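Local coordinates for protein amine Dehydrogenase (Pseudomonas putida, PDB 1JMX) that probably forms the beta-propeller subunit of a quinohemoprotein amine dehydrogenase, an enzyme complex that oxidises primary amines and passes the electrons on through heme c, at residues B[13-18]-B[48-53]; B[31-36]-B[333-338]; B[275-280]-B[324-329]; B[291-296]-B[319-324]; B[298-303]-B[307-312]. One frame throughout, in Å; residues are numbered along the deposited sequence.

Interaction 1: B[13-18]-B[48-53]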
# COMPACT_ATOMS: atom_id res chain seq x y z
N TYR B 13 -37.74 -9.69 -8.97
CA TYR B 13 -36.45 -10.33 -9.15
C TYR B 13 -35.31 -9.41 -8.79
O TYR B 13 -35.49 -8.19 -8.68
CB TYR B 13 -36.27 -10.78 -10.60
CG TYR B 13 -37.23 -11.88 -11.02
CD1 TYR B 13 -38.35 -11.60 -11.79
CD2 TYR B 13 -37.00 -13.20 -10.64
CE1 TYR B 13 -39.22 -12.61 -12.19
CE2 TYR B 13 -37.86 -14.21 -11.03
CZ TYR B 13 -38.97 -13.91 -11.80
OH TYR B 13 -39.81 -14.93 -12.18
N MET B 14 -34.13 -9.99 -8.61
CA MET B 14 -32.94 -9.24 -8.26
C MET B 14 -31.75 -9.80 -9.01
O MET B 14 -31.55 -11.01 -9.06
CB MET B 14 -32.65 -9.34 -6.77
CG MET B 14 -31.32 -8.73 -6.34
SD MET B 14 -30.92 -9.06 -4.60
CE MET B 14 -31.65 -7.65 -3.88
N ILE B 15 -30.97 -8.92 -9.64
CA ILE B 15 -29.79 -9.38 -10.34
C ILE B 15 -28.54 -8.98 -9.57
O ILE B 15 -28.49 -7.92 -8.94
CB ILE B 15 -29.68 -8.84 -11.77
CG1 ILE B 15 -29.66 -7.31 -11.78
CG2 ILE B 15 -30.80 -9.41 -12.61
CD1 ILE B 15 -29.24 -6.73 -13.13
N VAL B 16 -27.57 -9.88 -9.58
CA VAL B 16 -26.29 -9.66 -8.91
C VAL B 16 -25.23 -10.37 -9.74
O VAL B 16 -25.47 -11.44 -10.29
CB VAL B 16 -26.24 -10.24 -7.46
CG1 VAL B 16 -27.14 -9.45 -6.53
CG2 VAL B 16 -26.64 -11.71 -7.44
N THR B 17 -24.08 -9.74 -9.89
CA THR B 17 -23.00 -10.37 -10.62
C THR B 17 -22.02 -10.97 -9.61
O THR B 17 -21.77 -10.42 -8.54
CB THR B 17 -22.36 -9.43 -11.68
OG1 THR B 17 -21.81 -8.28 -11.03
CG2 THR B 17 -23.42 -8.99 -12.69
N ASN B 18 -21.49 -12.13 -9.99
CA ASN B 18 -20.62 -12.95 -9.18
C ASN B 18 -19.28 -13.04 -9.89
O ASN B 18 -19.24 -13.05 -11.11
CB ASN B 18 -21.30 -14.31 -9.13
CG ASN B 18 -20.61 -15.27 -8.27
OD1 ASN B 18 -20.79 -15.28 -7.06
ND2 ASN B 18 -19.83 -16.15 -8.89
N ALA B 48 -24.20 -3.83 -12.95
CA ALA B 48 -25.36 -3.95 -13.82
C ALA B 48 -26.53 -3.04 -13.48
O ALA B 48 -26.70 -2.60 -12.34
CB ALA B 48 -25.85 -5.39 -13.88
N MET B 49 -27.33 -2.74 -14.51
CA MET B 49 -28.54 -1.93 -14.40
C MET B 49 -29.56 -2.48 -15.38
O MET B 49 -29.22 -2.83 -16.51
CB MET B 49 -28.28 -0.46 -14.72
CG MET B 49 -27.58 0.31 -13.62
SD MET B 49 -27.71 2.09 -13.85
CE MET B 49 -26.27 2.43 -14.78
N MET B 50 -30.80 -2.59 -14.93
CA MET B 50 -31.90 -3.09 -15.76
C MET B 50 -32.41 -2.04 -16.73
O MET B 50 -32.56 -0.87 -16.37
CB MET B 50 -33.05 -3.56 -14.87
CG MET B 50 -32.75 -4.84 -14.12
SD MET B 50 -32.25 -6.13 -15.26
CE MET B 50 -33.80 -6.45 -16.10
N ALA B 51 -32.68 -2.46 -17.96
CA ALA B 51 -33.21 -1.56 -18.98
C ALA B 51 -34.70 -1.39 -18.72
O ALA B 51 -35.30 -2.22 -18.04
CB ALA B 51 -32.98 -2.13 -20.38
N PRO B 52 -35.32 -0.33 -19.26
CA PRO B 52 -36.75 -0.07 -19.07
C PRO B 52 -37.68 -1.22 -19.49
O PRO B 52 -38.87 -1.21 -19.19
CB PRO B 52 -36.98 1.18 -19.94
CG PRO B 52 -35.67 1.87 -19.89
CD PRO B 52 -34.71 0.74 -20.08
N ASP B 53 -37.14 -2.21 -20.20
CA ASP B 53 -37.94 -3.35 -20.64
C ASP B 53 -38.10 -4.43 -19.57
O ASP B 53 -38.81 -5.42 -19.78
CB ASP B 53 -37.36 -3.95 -21.94
CG ASP B 53 -35.95 -4.52 -21.77
OD1 ASP B 53 -35.39 -5.01 -22.77
OD2 ASP B 53 -35.39 -4.48 -20.65
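Ile-15 pushes its CD1 methyl into the angle between Ala-48 and Met-50, lying 3.7 Å from Ala-48 CB and equally 3.7 Å from Met-50 SD. Its CG1 sits between the backbone N and the carbonyl carbon (chi1 59°), and the branch then extends so that CD1, its terminal carbon, does the touching. Met-50 folds back on itself, turning at chi2 (-54°) and again at chi3, which lays the sulfur rather than the CE end against the isoleucine; its CG is also near, 4.1 Å from Ile-15 CD1. Two residues along, Thr-17 CG2 makes a looser approach of 4.5 Å to Ala-48 CB, while Thr-17 OG1 is engaged by Gly-46 O and Thr-342 OG1. The strand axes stay 8.0 Å apart and run nearly antiparallel at 159°, too far for backbone pairing. They belong to two successive four-stranded sheets, as between adjacent blades of a beta-propeller, and Ala-57 of strand 56-61 touches both Ile-15 and Met-50. With every touching residue buried and only methyl, methylene and thioether groups meeting, the joint implies cohesion by dispersion and exclusion of water, with no directional bond to fix its register.

Interaction 2: B[31-36]-B[333-338]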
# COMPACT_ATOMS: atom_id res chain seq x y z
N ASP B 31 -36.50 -16.21 -2.05
CA ASP B 31 -35.12 -15.97 -1.66
C ASP B 31 -34.20 -17.08 -2.13
O ASP B 31 -33.35 -17.56 -1.38
CB ASP B 31 -35.01 -15.80 -0.14
CG ASP B 31 -35.42 -14.43 0.31
OD1 ASP B 31 -35.13 -13.46 -0.43
OD2 ASP B 31 -36.03 -14.30 1.39
N THR B 32 -34.41 -17.51 -3.37
CA THR B 32 -33.60 -18.56 -3.95
C THR B 32 -33.15 -18.13 -5.35
O THR B 32 -33.75 -17.25 -5.96
CB THR B 32 -34.38 -19.91 -4.04
OG1 THR B 32 -35.39 -19.84 -5.07
CG2 THR B 32 -35.06 -20.24 -2.71
N VAL B 33 -32.06 -18.73 -5.83
CA VAL B 33 -31.54 -18.42 -7.15
C VAL B 33 -32.48 -18.99 -8.22
O VAL B 33 -32.72 -20.20 -8.29
CB VAL B 33 -30.11 -19.00 -7.34
CG1 VAL B 33 -29.60 -18.69 -8.75
CG2 VAL B 33 -29.18 -18.42 -6.29
N TYR B 34 -33.08 -18.09 -9.00
CA TYR B 34 -34.00 -18.48 -10.06
C TYR B 34 -33.25 -19.08 -11.24
O TYR B 34 -33.60 -20.16 -11.74
CB TYR B 34 -34.82 -17.27 -10.49
CG TYR B 34 -35.94 -17.62 -11.43
CD1 TYR B 34 -37.13 -18.16 -10.94
CD2 TYR B 34 -35.81 -17.41 -12.80
CE1 TYR B 34 -38.18 -18.49 -11.81
CE2 TYR B 34 -36.85 -17.74 -13.68
CZ TYR B 34 -38.03 -18.28 -13.17
OH TYR B 34 -39.04 -18.60 -14.03
N LYS B 35 -32.20 -18.39 -11.68
CA LYS B 35 -31.36 -18.84 -12.79
C LYS B 35 -30.02 -18.11 -12.79
O LYS B 35 -29.84 -17.10 -12.12
CB LYS B 35 -32.08 -18.64 -14.14
CG LYS B 35 -32.28 -17.18 -14.55
CD LYS B 35 -33.14 -17.03 -15.80
CE LYS B 35 -32.47 -17.66 -17.00
NZ LYS B 35 -33.36 -17.60 -18.18
N SER B 36 -29.07 -18.65 -13.55
CA SER B 36 -27.74 -18.08 -13.66
C SER B 36 -27.36 -17.98 -15.12
O SER B 36 -27.67 -18.87 -15.91
CB SER B 36 -26.72 -18.96 -12.92
OG SER B 36 -27.09 -19.14 -11.57
N LYS B 333 -26.85 -18.19 -0.70
CA LYS B 333 -25.50 -18.54 -1.14
C LYS B 333 -25.50 -18.59 -2.67
O LYS B 333 -26.26 -19.34 -3.27
CB LYS B 333 -25.09 -19.89 -0.55
CG LYS B 333 -23.74 -20.44 -1.02
CD LYS B 333 -22.56 -19.60 -0.56
CE LYS B 333 -22.44 -19.54 0.97
NZ LYS B 333 -21.28 -18.72 1.43
N LEU B 334 -24.68 -17.73 -3.28
CA LEU B 334 -24.58 -17.67 -4.74
C LEU B 334 -23.52 -18.61 -5.30
O LEU B 334 -22.47 -18.81 -4.69
CB LEU B 334 -24.21 -16.25 -5.18
CG LEU B 334 -25.13 -15.10 -4.83
CD1 LEU B 334 -24.46 -13.81 -5.25
CD2 LEU B 334 -26.46 -15.29 -5.52
N PRO B 335 -23.80 -19.23 -6.46
CA PRO B 335 -22.82 -20.13 -7.06
C PRO B 335 -21.59 -19.30 -7.48
O PRO B 335 -21.73 -18.16 -7.91
CB PRO B 335 -23.56 -20.67 -8.29
CG PRO B 335 -24.98 -20.66 -7.85
CD PRO B 335 -25.10 -19.33 -7.14
N GLY B 336 -20.39 -19.87 -7.33
CA GLY B 336 -19.18 -19.17 -7.71
C GLY B 336 -18.44 -18.48 -6.58
O GLY B 336 -18.34 -19.02 -5.48
N GLY B 337 -17.93 -17.28 -6.83
CA GLY B 337 -17.18 -16.58 -5.81
C GLY B 337 -17.65 -15.19 -5.41
O GLY B 337 -18.84 -14.90 -5.34
N ASP B 338 -16.68 -14.32 -5.15
CA ASP B 338 -16.92 -12.96 -4.72
C ASP B 338 -17.76 -12.05 -5.62
O ASP B 338 -17.56 -12.02 -6.83
CB ASP B 338 -15.59 -12.27 -4.44
CG ASP B 338 -14.84 -12.88 -3.27
OD1 ASP B 338 -15.04 -14.06 -2.93
OD2 ASP B 338 -14.04 -12.15 -2.68
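Apolar contact centres on Val-33, whose CG2 methyl faces the turn of chain at Leu-334 and Pro-335. With CG1 anti to the backbone N (chi1 179°), CG2 is the branch presented to the loop: it lies 4.2 Å from Leu-334 CD2 and 4.3 Å from Pro-335 CD. Leu-334 reaches it with the end of its side chain, whereas the proline offers the ring carbon next to its nitrogen. These separations describe light touching, and the 117 Å² buried in total agrees. The backbone adds one further approach, Val-33 CG2 to Lys-333 O at 4.3 Å, which is a van der Waals neighbour.

Polar groups of the two segments bond to other parts of the fold. Asp-31 makes a salt bridge to Lys-308, Lys-333 NZ bonds to Asn-316 OD1, and Asp-338 is hydrogen-bonded to a side chain of another protein chain in the complex.

Strand 32-38 is an edge strand of its sheet and is distorted where Tyr-34 and Lys-35 both face Val-25 of strand 22-27, a classic beta bulge. Facing Val-33, residues 333-338 leave edge strand 327-333 of the last four-stranded sheet, so that the two sheets meet as neighbouring beta-propeller blades do, and lead on toward strand 345-348, which pairs with strand 12-18.

Interaction 3: B[275-280]-B[324-329]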
# COMPACT_ATOMS: atom_id res chain seq x y z
N ASN B 275 -19.32 -2.37 7.95
CA ASN B 275 -18.98 -3.36 8.98
C ASN B 275 -20.18 -3.62 9.88
O ASN B 275 -20.32 -4.70 10.44
CB ASN B 275 -17.75 -2.93 9.77
CG ASN B 275 -16.46 -3.12 8.98
OD1 ASN B 275 -16.43 -3.88 8.01
ND2 ASN B 275 -15.40 -2.44 9.40
N ARG B 276 -21.05 -2.62 10.00
CA ARG B 276 -22.29 -2.73 10.76
C ARG B 276 -23.40 -2.22 9.85
O ARG B 276 -23.15 -1.46 8.91
CB ARG B 276 -22.28 -1.85 12.01
CG ARG B 276 -21.51 -2.40 13.20
CD ARG B 276 -22.04 -1.82 14.50
NE ARG B 276 -22.22 -0.37 14.42
CZ ARG B 276 -22.74 0.38 15.39
NH1 ARG B 276 -23.13 -0.17 16.53
NH2 ARG B 276 -22.90 1.68 15.21
N LEU B 277 -24.63 -2.65 10.10
CA LEU B 277 -25.77 -2.19 9.34
C LEU B 277 -26.45 -1.21 10.30
O LEU B 277 -26.88 -1.60 11.37
CB LEU B 277 -26.72 -3.35 9.03
CG LEU B 277 -27.66 -3.32 7.81
CD1 LEU B 277 -28.77 -4.34 8.01
CD2 LEU B 277 -28.27 -1.95 7.59
N ALA B 278 -26.49 0.07 9.95
CA ALA B 278 -27.10 1.06 10.83
C ALA B 278 -28.42 1.60 10.28
O ALA B 278 -28.58 1.78 9.08
CB ALA B 278 -26.14 2.19 11.11
N LYS B 279 -29.33 1.89 11.20
CA LYS B 279 -30.67 2.39 10.90
C LYS B 279 -30.76 3.77 11.51
O LYS B 279 -30.60 3.92 12.72
CB LYS B 279 -31.69 1.45 11.54
CG LYS B 279 -33.13 1.71 11.19
CD LYS B 279 -33.98 0.56 11.70
CE LYS B 279 -35.46 0.86 11.48
NZ LYS B 279 -36.33 -0.30 11.85
N TYR B 280 -30.96 4.79 10.68
CA TYR B 280 -31.04 6.16 11.17
C TYR B 280 -32.37 6.85 10.96
O TYR B 280 -33.09 6.56 10.00
CB TYR B 280 -29.97 7.04 10.52
CG TYR B 280 -28.60 6.77 11.03
CD1 TYR B 280 -27.84 5.73 10.51
CD2 TYR B 280 -28.06 7.55 12.04
CE1 TYR B 280 -26.57 5.46 11.00
CE2 TYR B 280 -26.79 7.29 12.54
CZ TYR B 280 -26.05 6.24 12.02
OH TYR B 280 -24.82 5.96 12.53
N ASP B 324 -37.33 -3.92 9.99
CA ASP B 324 -37.95 -3.45 11.23
C ASP B 324 -37.17 -3.91 12.45
O ASP B 324 -36.78 -3.09 13.28
CB ASP B 324 -39.40 -3.94 11.33
CG ASP B 324 -40.25 -3.52 10.15
OD1 ASP B 324 -40.23 -2.32 9.80
OD2 ASP B 324 -40.92 -4.40 9.56
N THR B 325 -36.95 -5.21 12.55
CA THR B 325 -36.22 -5.76 13.68
C THR B 325 -34.71 -5.63 13.51
O THR B 325 -33.98 -5.72 14.48
CB THR B 325 -36.59 -7.25 13.90
OG1 THR B 325 -36.24 -8.02 12.74
CG2 THR B 325 -38.09 -7.40 14.14
N LEU B 326 -34.26 -5.37 12.28
CA LEU B 326 -32.83 -5.25 11.94
C LEU B 326 -32.06 -6.55 12.21
O LEU B 326 -30.92 -6.53 12.68
CB LEU B 326 -32.15 -4.07 12.66
CG LEU B 326 -31.67 -2.89 11.78
CD1 LEU B 326 -30.43 -2.25 12.40
CD2 LEU B 326 -31.34 -3.37 10.38
N GLU B 327 -32.69 -7.68 11.91
CA GLU B 327 -32.05 -8.96 12.12
C GLU B 327 -32.04 -9.84 10.89
O GLU B 327 -33.01 -9.89 10.14
CB GLU B 327 -32.68 -9.70 13.29
CG GLU B 327 -32.32 -9.06 14.63
CD GLU B 327 -32.81 -9.86 15.82
OE1 GLU B 327 -32.55 -9.42 16.97
OE2 GLU B 327 -33.44 -10.92 15.60
N LYS B 328 -30.92 -10.53 10.70
CA LYS B 328 -30.73 -11.40 9.56
C LYS B 328 -31.69 -12.57 9.60
O LYS B 328 -31.68 -13.36 10.55
CB LYS B 328 -29.30 -11.90 9.49
CG LYS B 328 -28.92 -12.46 8.13
CD LYS B 328 -27.61 -13.19 8.16
CE LYS B 328 -27.73 -14.45 8.99
NZ LYS B 328 -26.46 -15.21 9.00
N VAL B 329 -32.54 -12.64 8.58
CA VAL B 329 -33.53 -13.70 8.42
C VAL B 329 -32.86 -14.92 7.78
O VAL B 329 -33.09 -16.05 8.21
CB VAL B 329 -34.73 -13.23 7.54
CG1 VAL B 329 -35.70 -14.38 7.30
CG2 VAL B 329 -35.45 -12.07 8.22
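Lys-279 runs past Leu-326 as a fully extended chain, its CG anti to the backbone N (chi1 -173°) and every later torsion likewise straight. The CB meets Leu-326 CD1 at 4.0 Å. Farther out, CD passes Leu-326 CG at 4.2 Å, the two side chains travelling in opposite senses so that methylenes lie alongside the leucine branch. CE carries the chain beyond the leucine, and NZ ends 3.2 Å from Asp-324 O in a weak hydrogen bond. Its stronger polar partner is Pro-323 O, and the two carbonyls together receive the ammonium group. The carboxylate of the same aspartate is farther off, with Asp-324 OD1 4.8 Å from Lys-279 NZ, an opposite charge that would probably steady the lysine without contacting it.

Leu-326 owes its position to the turn joining strands 317-322 and 327-333: Leu-326 and Glu-327 both face Asn-322, a G1 beta bulge, and Leu-326 takes the positive phi (62°) of that motif. The turn before edge strand 327-333 thus leans on strand 276-281, an inner strand of the preceding sheet, as neighbouring blades of a propeller pack. The leucine fills the interface in an unusual conformation, chi1 being -113°. Its CD2 meets Leu-277 CD1 at 3.6 Å, and its CD1 lies 3.8 Å from Leu-277 O. An alanine at this position lacks CG and both methyls, and would probably open a gap between Leu-277 CD1 and the methylenes of Lys-279, leaving the lysine stem less firmly guided toward its carbonyl partners. Leu-277 also rests on Leu-293 and Phe-321.

Interaction 4: B[291-296]-B[319-324]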
# COMPACT_ATOMS: atom_id res chain seq x y z
N ALA B 291 -26.89 -3.27 13.67
CA ALA B 291 -26.77 -4.72 13.76
C ALA B 291 -25.38 -5.15 13.33
O ALA B 291 -24.78 -4.54 12.42
CB ALA B 291 -27.83 -5.38 12.88
N ASN B 292 -24.83 -6.15 14.01
CA ASN B 292 -23.51 -6.69 13.67
C ASN B 292 -23.66 -7.68 12.52
O ASN B 292 -24.64 -8.42 12.45
CB ASN B 292 -22.88 -7.38 14.88
CG ASN B 292 -22.56 -6.41 16.00
OD1 ASN B 292 -22.20 -5.25 15.75
ND2 ASN B 292 -22.72 -6.86 17.23
N LEU B 293 -22.68 -7.67 11.62
CA LEU B 293 -22.70 -8.53 10.45
C LEU B 293 -21.75 -9.72 10.56
O LEU B 293 -20.85 -9.72 11.40
CB LEU B 293 -22.33 -7.70 9.21
CG LEU B 293 -23.12 -6.41 9.02
CD1 LEU B 293 -22.50 -5.57 7.94
CD2 LEU B 293 -24.55 -6.74 8.69
N ASP B 294 -21.97 -10.72 9.72
CA ASP B 294 -21.12 -11.91 9.70
C ASP B 294 -19.77 -11.56 9.07
O ASP B 294 -18.79 -12.27 9.26
CB ASP B 294 -21.80 -13.03 8.90
CG ASP B 294 -23.03 -13.61 9.60
OD1 ASP B 294 -23.46 -13.09 10.66
OD2 ASP B 294 -23.57 -14.60 9.08
N HIS B 295 -19.76 -10.48 8.29
CA HIS B 295 -18.57 -9.97 7.63
C HIS B 295 -18.93 -8.65 6.96
O HIS B 295 -20.09 -8.22 7.01
CB HIS B 295 -17.98 -10.98 6.62
CG HIS B 295 -18.92 -11.37 5.52
ND1 HIS B 295 -19.14 -10.58 4.41
CD2 HIS B 295 -19.68 -12.47 5.34
CE1 HIS B 295 -19.98 -11.18 3.59
NE2 HIS B 295 -20.33 -12.33 4.14
N THR B 296 -17.94 -7.98 6.38
CA THR B 296 -18.18 -6.71 5.70
C THR B 296 -19.07 -6.91 4.49
O THR B 296 -18.95 -7.91 3.77
CB THR B 296 -16.86 -6.07 5.24
OG1 THR B 296 -16.04 -5.80 6.37
CG2 THR B 296 -17.10 -4.76 4.52
N ALA B 319 -27.11 -11.37 2.43
CA ALA B 319 -27.70 -11.48 3.75
C ALA B 319 -29.09 -10.88 3.58
O ALA B 319 -29.25 -9.88 2.89
CB ALA B 319 -26.89 -10.68 4.77
N VAL B 320 -30.11 -11.54 4.12
CA VAL B 320 -31.47 -11.02 4.03
C VAL B 320 -31.86 -10.58 5.42
O VAL B 320 -31.79 -11.36 6.37
CB VAL B 320 -32.48 -12.08 3.52
CG1 VAL B 320 -33.85 -11.43 3.34
CG2 VAL B 320 -32.02 -12.67 2.21
N PHE B 321 -32.23 -9.31 5.55
CA PHE B 321 -32.62 -8.73 6.82
C PHE B 321 -34.06 -8.26 6.86
O PHE B 321 -34.67 -7.96 5.84
CB PHE B 321 -31.74 -7.50 7.12
CG PHE B 321 -30.46 -7.82 7.81
CD1 PHE B 321 -29.43 -8.47 7.13
CD2 PHE B 321 -30.28 -7.47 9.14
CE1 PHE B 321 -28.23 -8.75 7.78
CE2 PHE B 321 -29.08 -7.75 9.80
CZ PHE B 321 -28.05 -8.39 9.12
N ASN B 322 -34.60 -8.25 8.08
CA ASN B 322 -35.93 -7.74 8.32
C ASN B 322 -35.54 -6.32 8.68
O ASN B 322 -34.79 -6.12 9.64
CB ASN B 322 -36.56 -8.42 9.53
CG ASN B 322 -37.93 -7.86 9.87
OD1 ASN B 322 -38.08 -6.69 10.18
ND2 ASN B 322 -38.94 -8.71 9.80
N PRO B 323 -36.00 -5.33 7.91
CA PRO B 323 -35.64 -3.94 8.22
C PRO B 323 -36.21 -3.37 9.52
O PRO B 323 -35.62 -2.46 10.10
CB PRO B 323 -36.12 -3.19 6.98
CG PRO B 323 -37.30 -3.97 6.56
CD PRO B 323 -36.85 -5.40 6.71
N ASP B 324 -37.33 -3.92 9.99
CA ASP B 324 -37.95 -3.45 11.23
C ASP B 324 -37.17 -3.91 12.45
O ASP B 324 -36.78 -3.09 13.28
CB ASP B 324 -39.40 -3.94 11.33
CG ASP B 324 -40.25 -3.52 10.15
OD1 ASP B 324 -40.23 -2.32 9.80
OD2 ASP B 324 -40.92 -4.40 9.56
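Ala-291 begins the contact by setting its CB 4.1 Å from CE2 of the Phe-321 ring. Its methyl comes to the ring obliquely. Two residues on, Leu-293 takes up the neighbouring ring atom, with CD2 placed 3.9 Å from Phe-321 CZ. The leucine's CG is anti to its carbonyl carbon, beside the backbone N (chi1 -51°), which swings the branched end nearer the phenylalanine than its CB direction alone would suggest. The far part of the ring therefore rests on two aliphatic groups, while Ala-319 CB of its own strand lies at the ring edge, in plane.

Asp-294 then turns to a salt bridge with Lys-328. His-295 is fixed at both nitrogens: ND1 donates to Thr-296 O over 2.8 Å with an N-H...O angle of 148°, the donor standing above the carbonyl plane, and NE2 bonds to Asp-317 OD1.

Strand 286-292 is an edge strand of its sheet and strand 317-322 lies inside the next one, so the aliphatic groups and the ring join successive sheets, the apolar packing of blade on blade found in beta-propellers.

Interaction 5: B[298-303]-B[307-312]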
# COMPACT_ATOMS: atom_id res chain seq x y z
N TYR B 298 -20.89 -4.47 1.27
CA TYR B 298 -20.77 -3.16 0.62
C TYR B 298 -22.07 -2.46 0.28
O TYR B 298 -22.25 -1.27 0.55
CB TYR B 298 -20.06 -3.30 -0.72
CG TYR B 298 -18.59 -3.61 -0.72
CD1 TYR B 298 -17.75 -3.25 0.34
CD2 TYR B 298 -18.00 -4.20 -1.84
CE1 TYR B 298 -16.37 -3.48 0.27
CE2 TYR B 298 -16.65 -4.43 -1.92
CZ TYR B 298 -15.83 -4.06 -0.87
OH TYR B 298 -14.48 -4.28 -0.99
N CYS B 299 -22.96 -3.21 -0.37
CA CYS B 299 -24.18 -2.66 -0.91
C CYS B 299 -25.55 -3.11 -0.39
O CYS B 299 -25.86 -4.30 -0.38
CB CYS B 299 -24.12 -2.89 -2.42
SG CYS B 299 -25.22 -1.91 -3.40
N VAL B 300 -26.38 -2.13 -0.02
CA VAL B 300 -27.73 -2.41 0.44
C VAL B 300 -28.67 -2.45 -0.76
O VAL B 300 -28.40 -1.85 -1.80
CB VAL B 300 -28.29 -1.34 1.45
CG1 VAL B 300 -27.62 -1.46 2.80
CG2 VAL B 300 -28.13 0.07 0.90
N ALA B 301 -29.76 -3.19 -0.61
CA ALA B 301 -30.80 -3.31 -1.63
C ALA B 301 -32.12 -3.57 -0.92
O ALA B 301 -32.20 -4.41 -0.04
CB ALA B 301 -30.47 -4.43 -2.62
N PHE B 302 -33.13 -2.78 -1.25
CA PHE B 302 -34.47 -2.93 -0.68
C PHE B 302 -35.40 -3.52 -1.75
O PHE B 302 -35.27 -3.21 -2.93
CB PHE B 302 -35.04 -1.55 -0.32
CG PHE B 302 -34.84 -1.14 1.11
CD1 PHE B 302 -34.01 -0.07 1.42
CD2 PHE B 302 -35.53 -1.79 2.13
CE1 PHE B 302 -33.88 0.36 2.74
CE2 PHE B 302 -35.40 -1.36 3.44
CZ PHE B 302 -34.57 -0.29 3.75
N ASP B 303 -36.31 -4.40 -1.34
CA ASP B 303 -37.26 -4.91 -2.32
C ASP B 303 -38.31 -3.79 -2.51
O ASP B 303 -38.24 -2.75 -1.85
CB ASP B 303 -37.86 -6.27 -1.92
CG ASP B 303 -38.73 -6.23 -0.66
OD1 ASP B 303 -39.26 -7.30 -0.30
OD2 ASP B 303 -38.89 -5.17 -0.03
N ASP B 307 -39.94 -4.60 2.72
CA ASP B 307 -40.13 -5.65 3.73
C ASP B 307 -38.82 -6.42 3.94
O ASP B 307 -38.68 -7.16 4.92
CB ASP B 307 -41.18 -6.66 3.29
CG ASP B 307 -42.52 -6.05 2.98
OD1 ASP B 307 -42.95 -5.09 3.68
OD2 ASP B 307 -43.18 -6.55 2.04
N LYS B 308 -37.93 -6.36 2.96
CA LYS B 308 -36.64 -7.04 3.04
C LYS B 308 -35.53 -6.08 2.70
O LYS B 308 -35.72 -5.13 1.95
CB LYS B 308 -36.55 -8.20 2.06
CG LYS B 308 -37.45 -9.35 2.36
CD LYS B 308 -37.24 -10.38 1.30
CE LYS B 308 -38.23 -11.49 1.42
NZ LYS B 308 -38.18 -12.31 0.20
N LEU B 309 -34.36 -6.36 3.27
CA LEU B 309 -33.17 -5.57 3.06
C LEU B 309 -32.09 -6.58 2.74
O LEU B 309 -31.77 -7.45 3.56
CB LEU B 309 -32.79 -4.82 4.34
CG LEU B 309 -32.05 -3.48 4.29
CD1 LEU B 309 -31.53 -3.14 5.68
CD2 LEU B 309 -30.91 -3.52 3.31
N TYR B 310 -31.59 -6.53 1.52
CA TYR B 310 -30.54 -7.44 1.09
C TYR B 310 -29.19 -6.74 1.23
O TYR B 310 -29.08 -5.54 1.04
CB TYR B 310 -30.74 -7.86 -0.37
CG TYR B 310 -32.00 -8.67 -0.62
CD1 TYR B 310 -33.21 -8.04 -0.92
CD2 TYR B 310 -31.97 -10.06 -0.55
CE1 TYR B 310 -34.36 -8.77 -1.15
CE2 TYR B 310 -33.12 -10.81 -0.78
CZ TYR B 310 -34.31 -10.15 -1.08
OH TYR B 310 -35.46 -10.88 -1.31
N LEU B 311 -28.18 -7.52 1.60
CA LEU B 311 -26.82 -7.00 1.73
C LEU B 311 -25.96 -7.80 0.75
O LEU B 311 -25.87 -9.02 0.86
CB LEU B 311 -26.31 -7.15 3.16
CG LEU B 311 -27.08 -6.45 4.28
CD1 LEU B 311 -26.25 -6.53 5.56
CD2 LEU B 311 -27.35 -4.99 3.94
N GLY B 312 -25.36 -7.11 -0.21
CA GLY B 312 -24.54 -7.77 -1.20
C GLY B 312 -23.13 -7.22 -1.30
O GLY B 312 -22.71 -6.42 -0.48
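Val-300 stands in the hollow between Leu-309 and Leu-311: its CB lies 3.9 Å from Leu-309 CD2 and its CG1 3.7 Å from Leu-311 CD2. On the same face Leu-309 also leans the other way, its CG 4.0 Å above the plane of the Phe-302 ring and offset toward the rim, a CH-pi contact. On the face of Cys-299, Ala-301 and Tyr-310, the small Ala-301 sits beside the base of the tyrosine, CB to CB 4.1 Å, and Met-14 of strand 12-18 packs against both. Cys-299 is paired there with Gly-312, which adds no bulk.

These strands, 299-302 and 309-312, form an antiparallel beta hairpin, the first two strands of a four-stranded propeller blade. Tyr-310 N donates to Ala-301 O at 2.7 Å, and Tyr-298 and Cys-299 both give their N-H to Gly-312 O, a classic beta bulge.

At the turn, Asp-303 OD2 receives Asp-307 N at 3.0 Å on its syn lone pair, and Lys-308 N only weakly, while Gly-306 N is a further donor. Without a carboxylate, an alanine here would probably leave the turn N-H groups of Gly-306 and Asp-307 lacking their acceptor. Lys-308 CB packs 3.7 Å from Asp-303 OD1, its extended chain crossing the aspartate at about a right angle.

In the fold
Interactions 3, 4 and 5 form one continuous patch: the centres of 3 and 4 are about 5 Å apart, and Leu-277 CD1 reaches Leu-309 CD1 at 3.8 Å, carrying interaction 3 into the hairpin of interaction 5. That hairpin in turn meets the first sheet. Met-14 CE lies 3.4 Å from Tyr-310 CD1, linking it to interaction 1, and Asp-31 OD2 lies 3.2 Å from Lys-308 NZ, linking it to interaction 2. Interaction 2 and these side chains of interaction 5 join the last sheet to the first; strand 345-348, completing the sheet of strand 12-18, is consistent with closure of a propeller ring. None of the five includes the heme c pocket residues, Leu-116 to Tyr-120.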